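Local coordinates for protein pyridoxine 4-oxidase (Mesorhizobium loti, PDB 4HA6) that probably oxidises pyridoxine at its 4-hydroxymethyl group to the aldehyde pyridoxal, as an FAD-dependent oxidase of the GMC oxidoreductase family, at residues R219-E224 against I247-G252; A258-S263 against L473-A478. All coordinates share one frame; numbering follows the deposited sequence.

Interaction 1 of 2, residues R219-E224 against I247-G252; sequences RRLKLE and IVLCAG. With FAD (flavin-adenine dinucleotide), chain B.
L221 meets I247 and L249 with the two methyls of its forked end. Its CD2 lies 4.3 Å from I247 CG2, and its CD1 lies 4.4 Å from L249 CD2. Each methyl therefore has its own partner. The split follows from the side chain's shape: CG is anti to the carbonyl carbon (chi1 -52°), and the extended chi2 of 170° spreads the fork over both residues. I247 offers its CG2 branch, while L249 sends the end of its chain, CD2, to the contact. V248, between them, turns to the other side of strand 246-249 and packs on V476. The separations are those of loose van der Waals contact, and only 94 Å² is buried between the segments. L260 of helix 252-262 and L473 of strand 473-475 also touch L221, so its side chain is shared by several elements of the core.

The strands belong to different sheets. Segment 219-224 is on an edge strand of the three-stranded antiparallel sheet. Segment 247-252 continues a strand of the parallel sheet of the Rossmann-like FAD domain, then turns toward the cofactor. There A251 CB is 3.6 Å from FAD N7A, at the adenine. The carbonyl oxygens of C250 and A251 each lie 3.6 Å from FAD C5B. G252 CA comes within 3.7 Å of FAD O3P, the bridging oxygen of the pyrophosphate. The backbone bend at G252 is one that glycine adopts readily. G252 N is hydrogen-bonded to D477 OD2.

The join between the sheets is wholly apolar and buried. Its chemistry implies cohesion by dispersion and exclusion of water, with shape rather than bond direction setting the fit, while the cofactor is met further along the same segment.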
loop_
_atom_site.group_PDB
_atom_site.type_symbol
_atom_site.label_atom_id
_atom_site.label_comp_id
_atom_site.label_asym_id
_atom_site.label_seq_id
_atom_site.Cartn_x
_atom_site.Cartn_y
_atom_site.Cartn_z
ATOM N N ARG A 219 -19.214 -4.120 12.658
ATOM C CA ARG A 219 -18.972 -3.216 13.789
ATOM C C ARG A 219 -18.239 -3.910 14.922
ATOM O O ARG A 219 -17.369 -3.312 15.556
ATOM C CB ARG A 219 -20.303 -2.609 14.304
ATOM C CG ARG A 219 -20.179 -1.761 15.575
ATOM C CD ARG A 219 -21.377 -0.824 15.797
ATOM N NE ARG A 219 -22.613 -1.553 16.065
ATOM C CZ ARG A 219 -23.827 -0.995 16.095
ATOM N NH1 ARG A 219 -23.973 0.308 15.865
ATOM N NH2 ARG A 219 -24.905 -1.738 16.349
ATOM N N ARG A 220 -18.617 -5.162 15.193
ATOM C CA ARG A 220 -18.009 -5.947 16.261
ATOM C C ARG A 220 -17.975 -7.422 15.882
ATOM O O ARG A 220 -18.867 -7.912 15.168
ATOM C CB ARG A 220 -18.821 -5.803 17.565
ATOM C CG ARG A 220 -18.868 -4.397 18.166
ATOM C CD ARG A 220 -19.704 -4.338 19.463
ATOM N NE ARG A 220 -21.135 -4.126 19.224
ATOM C CZ ARG A 220 -21.917 -3.356 19.981
ATOM N NH1 ARG A 220 -21.413 -2.712 21.025
ATOM N NH2 ARG A 220 -23.204 -3.225 19.691
ATOM N N LEU A 221 -16.958 -8.130 16.377
ATOM C CA LEU A 221 -16.920 -9.587 16.320
ATOM C C LEU A 221 -17.335 -10.055 17.701
ATOM O O LEU A 221 -16.841 -9.535 18.709
ATOM C CB LEU A 221 -15.506 -10.097 16.044
ATOM C CG LEU A 221 -14.820 -9.475 14.836
ATOM C CD1 LEU A 221 -13.355 -9.853 14.796
ATOM C CD2 LEU A 221 -15.540 -9.918 13.576
ATOM N N LYS A 222 -18.229 -11.036 17.758
ATOM C CA LYS A 222 -18.705 -11.532 19.038
ATOM C C LYS A 222 -18.048 -12.865 19.381
ATOM O O LYS A 222 -17.937 -13.770 18.537
ATOM C CB LYS A 222 -20.229 -11.627 19.042
ATOM C CG LYS A 222 -20.909 -10.269 18.892
ATOM C CD LYS A 222 -22.437 -10.378 19.025
ATOM C CE LYS A 222 -23.098 -9.002 19.139
ATOM N NZ LYS A 222 -24.579 -9.117 19.359
ATOM N N LEU A 223 -17.585 -12.967 20.622
ATOM C CA LEU A 223 -16.785 -14.107 21.049
ATOM C C LEU A 223 -17.563 -15.105 21.904
ATOM O O LEU A 223 -18.489 -14.742 22.631
ATOM C CB LEU A 223 -15.559 -13.633 21.841
ATOM C CG LEU A 223 -14.296 -13.177 21.105
ATOM C CD1 LEU A 223 -14.607 -12.561 19.758
ATOM C CD2 LEU A 223 -13.485 -12.219 21.977
ATOM N N GLU A 224 -17.138 -16.358 21.818
ATOM C CA GLU A 224 -17.594 -17.417 22.692
ATOM C C GLU A 224 -16.375 -18.293 22.950
ATOM O O GLU A 224 -15.898 -18.975 22.042
ATOM C CB GLU A 224 -18.702 -18.225 22.008
ATOM C CG GLU A 224 -19.249 -19.379 22.837
ATOM C CD GLU A 224 -20.535 -19.949 22.261
ATOM O OE1 GLU A 224 -20.549 -20.338 21.068
ATOM O OE2 GLU A 224 -21.539 -20.000 23.005
ATOM N N ILE A 247 -13.484 -16.673 10.235
ATOM C CA ILE A 247 -13.592 -15.238 9.946
ATOM C C ILE A 247 -12.217 -14.717 9.518
ATOM O O ILE A 247 -11.220 -14.904 10.221
ATOM C CB ILE A 247 -14.100 -14.410 11.162
ATOM C CG1 ILE A 247 -15.525 -14.824 11.571
ATOM C CG2 ILE A 247 -14.058 -12.906 10.842
ATOM C CD1 ILE A 247 -15.598 -16.104 12.442
ATOM N N VAL A 248 -12.166 -14.093 8.350
ATOM C CA VAL A 248 -10.933 -13.515 7.840
ATOM C C VAL A 248 -11.145 -12.022 7.759
ATOM O O VAL A 248 -12.097 -11.573 7.121
ATOM C CB VAL A 248 -10.604 -14.025 6.419
ATOM C CG1 VAL A 248 -9.290 -13.432 5.927
ATOM C CG2 VAL A 248 -10.532 -15.542 6.403
ATOM N N LEU A 249 -10.262 -11.259 8.409
ATOM C CA LEU A 249 -10.303 -9.794 8.344
ATOM C C LEU A 249 -9.441 -9.283 7.194
ATOM O O LEU A 249 -8.228 -9.570 7.131
ATOM C CB LEU A 249 -9.809 -9.179 9.649
ATOM C CG LEU A 249 -10.588 -9.510 10.916
ATOM C CD1 LEU A 249 -10.263 -8.474 11.993
ATOM C CD2 LEU A 249 -12.091 -9.530 10.632
ATOM N N CYS A 250 -10.064 -8.513 6.303
ATOM C CA CYS A 250 -9.362 -7.881 5.195
ATOM C C CYS A 250 -9.751 -6.406 5.125
ATOM O O CYS A 250 -9.869 -5.834 4.043
ATOM C CB CYS A 250 -9.732 -8.571 3.884
ATOM S SG CYS A 250 -9.278 -10.335 3.832
ATOM N N ALA A 251 -9.964 -5.798 6.285
ATOM C CA ALA A 251 -10.395 -4.410 6.355
ATOM C C ALA A 251 -9.235 -3.402 6.190
ATOM O O ALA A 251 -9.460 -2.185 6.201
ATOM C CB ALA A 251 -11.129 -4.172 7.663
ATOM N N GLY A 252 -8.002 -3.886 6.043
ATOM C CA GLY A 252 -6.884 -2.980 5.781
ATOM C C GLY A 252 -6.171 -2.423 7.015
ATOM O O GLY A 252 -6.587 -2.651 8.148
HETATM P PA FAD B . -7.900 -2.165 1.132
HETATM O O1A FAD B . -7.636 -2.506 -0.328
HETATM O O2A FAD B . -7.866 -0.722 1.552
HETATM O O5B FAD B . -9.338 -2.804 1.509
HETATM C C5B FAD B . -10.061 -2.519 2.703
HETATM C C4B FAD B . -11.523 -2.750 2.348
HETATM O O4B FAD B . -12.298 -3.123 3.492
HETATM C C3B FAD B . -12.151 -1.481 1.788
HETATM O O3B FAD B . -12.896 -1.872 0.622
HETATM C C2B FAD B . -13.073 -0.981 2.898
HETATM O O2B FAD B . -14.214 -0.285 2.365
HETATM C C1B FAD B . -13.455 -2.274 3.614
HETATM N N9A FAD B . -13.753 -2.132 5.070
HETATM C C8A FAD B . -13.053 -1.413 5.974
HETATM N N7A FAD B . -13.606 -1.538 7.211
HETATM C C5A FAD B . -14.680 -2.357 7.115
HETATM C C6A FAD B . -15.700 -2.906 8.047
HETATM N N6A FAD B . -15.678 -2.599 9.382
HETATM N N1A FAD B . -16.652 -3.730 7.524
HETATM C C2A FAD B . -16.678 -4.052 6.213
HETATM N N3A FAD B . -15.774 -3.585 5.323
HETATM C C4A FAD B . -14.766 -2.748 5.701
HETATM N N1 FAD B . 0.008 0.342 -3.933
HETATM C C2 FAD B . 0.817 -0.056 -4.933
HETATM O O2 FAD B . 1.440 -1.134 -4.801
HETATM N N3 FAD B . 1.001 0.672 -6.050
HETATM C C4 FAD B . 0.372 1.842 -6.255
HETATM O O4 FAD B . 0.565 2.518 -7.300
HETATM C C4X FAD B . -0.535 2.347 -5.200
HETATM N N5 FAD B . -1.193 3.519 -5.316
HETATM C C5X FAD B . -2.033 3.948 -4.341
HETATM C C6 FAD B . -2.715 5.155 -4.476
HETATM C C7 FAD B . -3.583 5.591 -3.479
HETATM C C7M FAD B . -4.316 6.900 -3.643
HETATM C C8 FAD B . -3.788 4.762 -2.259
HETATM C C8M FAD B . -4.722 5.240 -1.180
HETATM C C9 FAD B . -3.113 3.551 -2.114
HETATM C C9A FAD B . -2.238 3.126 -3.115
HETATM N N10 FAD B . -1.548 1.909 -2.978
HETATM C C10 FAD B . -0.688 1.496 -4.005
HETATM C "C1'" FAD B . -1.726 1.090 -1.772
HETATM C "C2'" FAD B . -2.588 -0.139 -2.011
HETATM O "O2'" FAD B . -3.760 0.218 -2.761
HETATM C "C3'" FAD B . -2.976 -0.685 -0.635
HETATM O "O3'" FAD B . -1.777 -0.853 0.140
HETATM C "C4'" FAD B . -3.716 -2.006 -0.747
HETATM O "O4'" FAD B . -4.871 -1.800 -1.580
HETATM C "C5'" FAD B . -4.123 -2.538 0.631
HETATM O "O5'" FAD B . -5.156 -3.504 0.447
HETATM P P FAD B . -5.889 -4.132 1.724
HETATM O O1P FAD B . -6.657 -5.387 1.329
HETATM O O2P FAD B . -4.917 -4.194 2.885
HETATM O O3P FAD B . -6.923 -2.970 2.116
#

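Interaction 2 of 2, residues A258-S263 against L473-A478; sequences ALLMRS and LFVVDA. With FAD (flavin-adenine dinucleotide), chain B.
L260 overlaps L473 at the branch ends, CD2 to CD2 at 3.8 Å, the two side chains sliding past each other in opposite directions. The other methyl, L260 CD1, reaches the looser partner V475 CG2 at 4.5 Å. L260 CG stands beside the backbone N (chi1 -65°), and from there the fork brings CD2 to L473 and CD1 to V475. The contact belongs to the Rossmann-type FAD domain. Helix 252-262 follows strand 246-249 in the chain and lies on the neighbouring strand 473-475, an outer strand of the parallel sheet.

Polar groups work at the ends of the segments. S263 OG donates to L259 O at 2.8 Å, tilted 31° from the carbonyl plane. This ties the hydroxyl to the last turn of the helix. The R262 chain bends at chi3. One guanidinium face looks onto L259 CA and A258 O near its rim, and NH2 lies 3.7 Å from FAD N6A at the guanidinium edge.

Past the strand, A478 N donates to FAD O2P at 3.1 Å with a nearly straight angle of 166°. D477 CB is 3.3 Å from the same oxygen. D477 OD1 is hydrogen-bonded to S479 OG and OD2 to S256 OG.

Methyl contacts thus seat the helix, while a nearly straight backbone N-H hydrogen bond holds a phosphate oxygen.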
loop_
_atom_site.group_PDB
_atom_site.type_symbol
_atom_site.label_atom_id
_atom_site.label_comp_id
_atom_site.label_asym_id
_atom_site.label_seq_id
_atom_site.Cartn_x
_atom_site.Cartn_y
_atom_site.Cartn_z
ATOM N N ALA A 258 -9.022 -1.420 14.001
ATOM C CA ALA A 258 -10.173 -0.740 14.595
ATOM C C ALA A 258 -11.292 -1.728 14.925
ATOM O O ALA A 258 -11.923 -1.632 15.980
ATOM C CB ALA A 258 -10.690 0.362 13.677
ATOM N N LEU A 259 -11.554 -2.663 14.016
ATOM C CA LEU A 259 -12.604 -3.648 14.253
ATOM C C LEU A 259 -12.251 -4.481 15.466
ATOM O O LEU A 259 -13.116 -4.768 16.302
ATOM C CB LEU A 259 -12.797 -4.558 13.038
ATOM C CG LEU A 259 -13.787 -5.711 13.237
ATOM C CD1 LEU A 259 -15.146 -5.214 13.783
ATOM C CD2 LEU A 259 -13.967 -6.489 11.940
ATOM N N LEU A 260 -10.986 -4.881 15.564
ATOM C CA LEU A 260 -10.553 -5.691 16.707
ATOM C C LEU A 260 -10.729 -4.918 18.024
ATOM O O LEU A 260 -11.245 -5.473 19.018
ATOM C CB LEU A 260 -9.119 -6.198 16.519
ATOM C CG LEU A 260 -8.923 -7.173 15.344
ATOM C CD1 LEU A 260 -7.454 -7.421 15.074
ATOM C CD2 LEU A 260 -9.653 -8.503 15.585
ATOM N N MET A 261 -10.357 -3.636 18.026
ATOM C CA MET A 261 -10.496 -2.832 19.245
ATOM C C MET A 261 -11.967 -2.600 19.637
ATOM O O MET A 261 -12.337 -2.763 20.809
ATOM C CB MET A 261 -9.706 -1.522 19.131
ATOM C CG MET A 261 -8.193 -1.725 18.993
ATOM S SD MET A 261 -7.258 -0.157 18.964
ATOM C CE MET A 261 -7.214 0.237 17.199
ATOM N N ARG A 262 -12.806 -2.251 18.658
ATOM C CA ARG A 262 -14.258 -2.145 18.881
ATOM C C ARG A 262 -14.844 -3.432 19.479
ATOM O O ARG A 262 -15.851 -3.382 20.183
ATOM C CB ARG A 262 -15.008 -1.789 17.577
ATOM C CG ARG A 262 -14.953 -0.307 17.188
ATOM C CD ARG A 262 -15.959 0.052 16.079
ATOM N NE ARG A 262 -16.015 -0.948 15.008
ATOM C CZ ARG A 262 -15.303 -0.892 13.881
ATOM N NH1 ARG A 262 -14.472 0.121 13.657
ATOM N NH2 ARG A 262 -15.419 -1.852 12.970
ATOM N N SER A 263 -14.207 -4.574 19.191
ATOM C CA SER A 263 -14.674 -5.876 19.656
ATOM C C SER A 263 -14.070 -6.225 21.005
ATOM O O SER A 263 -14.299 -7.317 21.527
ATOM C CB SER A 263 -14.330 -6.971 18.650
ATOM O OG SER A 263 -14.856 -6.683 17.368
ATOM N N LEU A 473 -10.025 -16.979 13.849
ATOM C CA LEU A 473 -9.940 -15.620 13.313
ATOM C C LEU A 473 -8.588 -15.348 12.670
ATOM O O LEU A 473 -7.539 -15.533 13.288
ATOM C CB LEU A 473 -10.226 -14.591 14.416
ATOM C CG LEU A 473 -10.070 -13.101 14.095
ATOM C CD1 LEU A 473 -11.055 -12.657 13.045
ATOM C CD2 LEU A 473 -10.255 -12.287 15.364
ATOM N N PHE A 474 -8.620 -14.880 11.427
ATOM C CA PHE A 474 -7.394 -14.607 10.691
ATOM C C PHE A 474 -7.357 -13.140 10.246
ATOM O O PHE A 474 -8.405 -12.501 10.101
ATOM C CB PHE A 474 -7.279 -15.578 9.506
ATOM C CG PHE A 474 -7.424 -17.032 9.909
ATOM C CD1 PHE A 474 -6.301 -17.813 10.168
ATOM C CD2 PHE A 474 -8.687 -17.602 10.071
ATOM C CE1 PHE A 474 -6.427 -19.145 10.565
ATOM C CE2 PHE A 474 -8.820 -18.933 10.461
ATOM C CZ PHE A 474 -7.688 -19.699 10.706
ATOM N N VAL A 475 -6.155 -12.593 10.089
ATOM C CA VAL A 475 -5.992 -11.231 9.589
ATOM C C VAL A 475 -5.152 -11.309 8.312
ATOM O O VAL A 475 -3.992 -11.726 8.345
ATOM C CB VAL A 475 -5.339 -10.311 10.624
ATOM C CG1 VAL A 475 -5.284 -8.896 10.083
ATOM C CG2 VAL A 475 -6.122 -10.351 11.965
ATOM N N VAL A 476 -5.760 -10.983 7.175
ATOM C CA VAL A 476 -5.094 -11.194 5.900
ATOM C C VAL A 476 -5.191 -9.946 5.040
ATOM O O VAL A 476 -6.038 -9.872 4.142
ATOM C CB VAL A 476 -5.672 -12.422 5.144
ATOM C CG1 VAL A 476 -4.846 -12.719 3.908
ATOM C CG2 VAL A 476 -5.660 -13.630 6.044
ATOM N N ASP A 477 -4.322 -8.969 5.336
ATOM C CA ASP A 477 -4.214 -7.722 4.580
ATOM C C ASP A 477 -2.904 -7.003 4.930
ATOM O O ASP A 477 -2.007 -7.603 5.543
ATOM C CB ASP A 477 -5.433 -6.817 4.825
ATOM C CG ASP A 477 -5.638 -6.489 6.297
ATOM O OD1 ASP A 477 -4.625 -6.360 7.039
ATOM O OD2 ASP A 477 -6.819 -6.367 6.711
ATOM N N ALA A 478 -2.792 -5.722 4.576
ATOM C CA ALA A 478 -1.543 -4.988 4.786
ATOM C C ALA A 478 -1.192 -4.842 6.255
ATOM O O ALA A 478 -0.044 -4.558 6.586
ATOM C CB ALA A 478 -1.593 -3.604 4.127
HETATM P PA FAD B . -7.900 -2.165 1.132
HETATM O O1A FAD B . -7.636 -2.506 -0.328
HETATM O O2A FAD B . -7.866 -0.722 1.552
HETATM O O5B FAD B . -9.338 -2.804 1.509
HETATM C C5B FAD B . -10.061 -2.519 2.703
HETATM C C4B FAD B . -11.523 -2.750 2.348
HETATM O O4B FAD B . -12.298 -3.123 3.492
HETATM C C3B FAD B . -12.151 -1.481 1.788
HETATM O O3B FAD B . -12.896 -1.872 0.622
HETATM C C2B FAD B . -13.073 -0.981 2.898
HETATM O O2B FAD B . -14.214 -0.285 2.365
HETATM C C1B FAD B . -13.455 -2.274 3.614
HETATM N N9A FAD B . -13.753 -2.132 5.070
HETATM C C8A FAD B . -13.053 -1.413 5.974
HETATM N N7A FAD B . -13.606 -1.538 7.211
HETATM C C5A FAD B . -14.680 -2.357 7.115
HETATM C C6A FAD B . -15.700 -2.906 8.047
HETATM N N6A FAD B . -15.678 -2.599 9.382
HETATM N N1A FAD B . -16.652 -3.730 7.524
HETATM C C2A FAD B . -16.678 -4.052 6.213
HETATM N N3A FAD B . -15.774 -3.585 5.323
HETATM C C4A FAD B . -14.766 -2.748 5.701
HETATM N N1 FAD B . 0.008 0.342 -3.933
HETATM C C2 FAD B . 0.817 -0.056 -4.933
HETATM O O2 FAD B . 1.440 -1.134 -4.801
HETATM N N3 FAD B . 1.001 0.672 -6.050
HETATM C C4 FAD B . 0.372 1.842 -6.255
HETATM O O4 FAD B . 0.565 2.518 -7.300
HETATM C C4X FAD B . -0.535 2.347 -5.200
HETATM N N5 FAD B . -1.193 3.519 -5.316
HETATM C C5X FAD B . -2.033 3.948 -4.341
HETATM C C6 FAD B . -2.715 5.155 -4.476
HETATM C C7 FAD B . -3.583 5.591 -3.479
HETATM C C7M FAD B . -4.316 6.900 -3.643
HETATM C C8 FAD B . -3.788 4.762 -2.259
HETATM C C8M FAD B . -4.722 5.240 -1.180
HETATM C C9 FAD B . -3.113 3.551 -2.114
HETATM C C9A FAD B . -2.238 3.126 -3.115
HETATM N N10 FAD B . -1.548 1.909 -2.978
HETATM C C10 FAD B . -0.688 1.496 -4.005
HETATM C "C1'" FAD B . -1.726 1.090 -1.772
HETATM C "C2'" FAD B . -2.588 -0.139 -2.011
HETATM O "O2'" FAD B . -3.760 0.218 -2.761
HETATM C "C3'" FAD B . -2.976 -0.685 -0.635
HETATM O "O3'" FAD B . -1.777 -0.853 0.140
HETATM C "C4'" FAD B . -3.716 -2.006 -0.747
HETATM O "O4'" FAD B . -4.871 -1.800 -1.580
HETATM C "C5'" FAD B . -4.123 -2.538 0.631
HETATM O "O5'" FAD B . -5.156 -3.504 0.447
HETATM P P FAD B . -5.889 -4.132 1.724
HETATM O O1P FAD B . -6.657 -5.387 1.329
HETATM O O2P FAD B . -4.917 -4.194 2.885
HETATM O O3P FAD B . -6.923 -2.970 2.116
#

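In the fold
Interactions 1 and 2 are both buried and apolar at their centres, which lie about 6 Å apart. They meet in one hydrophobic core: strands 246-249 and 473-475 are neighbours in the parallel sheet, and L221 is the side chain common to both contacts. Interaction 1 joins sheet to sheet; interaction 2 joins helix to sheet. Polar links run between them, with probable hydrogen bonds from L221 N to S263 OG and from R262 NE to R219 O. Their chemistry differs at FAD. Segment 247-252 borders the adenine and pyrophosphate by close packing, whereas segment 473-478 gives the phosphate a backbone hydrogen bond.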